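Local coordinates for protein inositol-1-monophosphatase (Nostoc sp., PDB 5ZHH) that probably hydrolyses inositol monophosphate to free inositol and phosphate, at residues Asp204-Glu208 / Arg209-Pro213. Residues are numbered along the deposited sequence; the frame is centred on the assembly and turned at random.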
loop_
_atom_site.group_PDB
_atom_site.type_symbol
_atom_site.label_atom_id
_atom_site.label_comp_id
_atom_site.label_asym_id
_atom_site.label_seq_id
_atom_site.Cartn_x
_atom_site.Cartn_y
_atom_site.Cartn_z
ATOM N N ASP A 204 13.073 -17.893 -13.676
ATOM C CA ASP A 204 14.138 -17.898 -14.662
ATOM C C ASP A 204 13.645 -18.204 -16.064
ATOM O O ASP A 204 14.369 -17.941 -17.024
ATOM C CB ASP A 204 15.213 -18.909 -14.253
ATOM C CG ASP A 204 15.715 -18.662 -12.847
ATOM O OD1 ASP A 204 16.187 -17.531 -12.565
ATOM O OD2 ASP A 204 15.615 -19.582 -12.016
ATOM N N GLY A 205 12.435 -18.725 -16.208
ATOM C CA GLY A 205 11.953 -19.115 -17.516
ATOM C C GLY A 205 10.502 -19.526 -17.465
ATOM O O GLY A 205 9.970 -19.888 -16.411
ATOM N N TYR A 206 9.875 -19.471 -18.632
ATOM C CA TYR A 206 8.450 -19.698 -18.797
ATOM C C TYR A 206 8.242 -20.316 -20.171
ATOM O O TYR A 206 8.916 -19.934 -21.131
ATOM C CB TYR A 206 7.676 -18.375 -18.639
ATOM C CG TYR A 206 6.315 -18.327 -19.312
ATOM C CD1 TYR A 206 5.252 -19.094 -18.847
ATOM C CD2 TYR A 206 6.101 -17.508 -20.421
ATOM C CE1 TYR A 206 4.007 -19.039 -19.467
ATOM C CE2 TYR A 206 4.866 -17.453 -21.045
ATOM C CZ TYR A 206 3.831 -18.217 -20.569
ATOM O OH TYR A 206 2.609 -18.170 -21.197
ATOM N N TRP A 207 7.365 -21.314 -20.252
ATOM C CA TRP A 207 6.970 -21.868 -21.540
ATOM C C TRP A 207 5.491 -22.212 -21.483
ATOM O O TRP A 207 4.957 -22.519 -20.416
ATOM C CB TRP A 207 7.799 -23.106 -21.925
ATOM C CG TRP A 207 7.296 -24.379 -21.327
ATOM C CD1 TRP A 207 6.476 -25.306 -21.923
ATOM C CD2 TRP A 207 7.566 -24.871 -20.011
ATOM N NE1 TRP A 207 6.229 -26.345 -21.057
ATOM C CE2 TRP A 207 6.887 -26.105 -19.877
ATOM C CE3 TRP A 207 8.328 -24.398 -18.934
ATOM C CZ2 TRP A 207 6.933 -26.863 -18.707
ATOM C CZ3 TRP A 207 8.372 -25.149 -17.770
ATOM C CH2 TRP A 207 7.678 -26.375 -17.668
ATOM N N GLU A 208 4.830 -22.155 -22.638
ATOM C CA GLU A 208 3.413 -22.487 -22.672
ATOM C C GLU A 208 2.976 -22.704 -24.114
ATOM O O GLU A 208 3.549 -22.125 -25.042
ATOM C CB GLU A 208 2.564 -21.380 -22.016
ATOM C CG GLU A 208 1.124 -21.808 -21.791
ATOM C CD GLU A 208 0.368 -20.932 -20.811
ATOM O OE1 GLU A 208 0.878 -19.855 -20.414
ATOM O OE2 GLU A 208 -0.750 -21.333 -20.435
ATOM N N ARG A 209 1.970 -23.556 -24.288
ATOM C CA ARG A 209 1.291 -23.726 -25.561
ATOM C C ARG A 209 -0.154 -23.269 -25.431
ATOM O O ARG A 209 -0.687 -23.122 -24.326
ATOM C CB ARG A 209 1.336 -25.186 -26.036
ATOM C CG ARG A 209 0.558 -26.151 -25.160
ATOM C CD ARG A 209 0.307 -27.484 -25.858
ATOM N NE ARG A 209 -0.610 -27.362 -26.988
ATOM C CZ ARG A 209 -1.935 -27.370 -26.881
ATOM N NH1 ARG A 209 -2.515 -27.493 -25.690
ATOM N NH2 ARG A 209 -2.686 -27.255 -27.968
ATOM N N GLY A 210 -0.779 -23.023 -26.578
ATOM C CA GLY A 210 -2.165 -22.604 -26.588
ATOM C C GLY A 210 -2.387 -21.180 -26.133
ATOM O O GLY A 210 -3.481 -20.854 -25.658
ATOM N N ILE A 211 -1.387 -20.311 -26.267
ATOM C CA ILE A 211 -1.566 -18.924 -25.859
ATOM C C ILE A 211 -2.011 -18.091 -27.053
ATOM O O ILE A 211 -1.868 -18.484 -28.219
ATOM C CB ILE A 211 -0.298 -18.325 -25.205
ATOM C CG1 ILE A 211 0.949 -18.529 -26.066
ATOM C CG2 ILE A 211 -0.078 -18.951 -23.841
ATOM C CD1 ILE A 211 1.179 -17.467 -27.136
ATOM N N SER A 212 -2.542 -16.911 -26.748
ATOM C CA SER A 212 -3.063 -15.965 -27.717
ATOM C C SER A 212 -2.187 -14.722 -27.767
ATOM O O SER A 212 -1.458 -14.426 -26.814
ATOM C CB SER A 212 -4.499 -15.571 -27.349
ATOM O OG SER A 212 -5.353 -16.703 -27.377
ATOM N N PRO A 213 -2.231 -13.965 -28.869
ATOM C CA PRO A 213 -1.350 -12.790 -28.973
ATOM C C PRO A 213 -1.526 -11.796 -27.842
ATOM O O PRO A 213 -0.530 -11.308 -27.291
ATOM C CB PRO A 213 -1.747 -12.180 -30.325
ATOM C CG PRO A 213 -2.283 -13.325 -31.108
ATOM C CD PRO A 213 -2.988 -14.200 -30.111
HETATM O O HOH W 1 -2.300 -22.208 -22.350
#
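At the C-terminal end of strand 205-208, where the chain leaves the five-stranded mixed sheet of the inositol monophosphatase fold for helix 213-225, Tyr206 and Glu208 meet Ile211. Tyr206 and Glu208, two residues apart, send their side chains to the same face of the sheet, where Ala191 of helix 191-199 touches both. Tyr206 OH donates a short bond to Glu208 OE1 (2.5 Å), arriving on the anti side of that oxygen, 15° out of the carboxylate plane; OE1 in turn lies in the plane of the tyrosine ring, at its edge. With CG anti to the backbone N (chi1 -169°), the extended Glu208 side chain lies alongside the Arg209 backbone, CG 3.4 Å from Arg209 O, and its carboxylate sits between the tyrosine hydroxyl and the loop. Its other oxygen, OE2, takes a bond from a water at 2.6 Å; the same water donates to Arg209 O at 2.7 Å, tying the acid to the loop backbone. The chain then bends through Gly210, whose positive phi (73°) suits glycine, and carries Ile211 back toward the strand. There the CG2 methyl rests 3.6 Å from Glu208 CD and 3.8 Å from Tyr206 OH, while the side chain also touches Ile245 of strand 245-248. Were Glu208 replaced by an alanine, the Tyr206 hydroxyl would probably lose its acceptor, the water one of its two anchors, and the Ile211 methyl the carboxylate it packs on. Arg209 sets off away from the strand, and its NH1 forms a salt bridge with Asp163 OD1. Beyond Ile211, Ser212 N bonds to Asp215 OD2, in this phosphatase family's Trp-Asp signature.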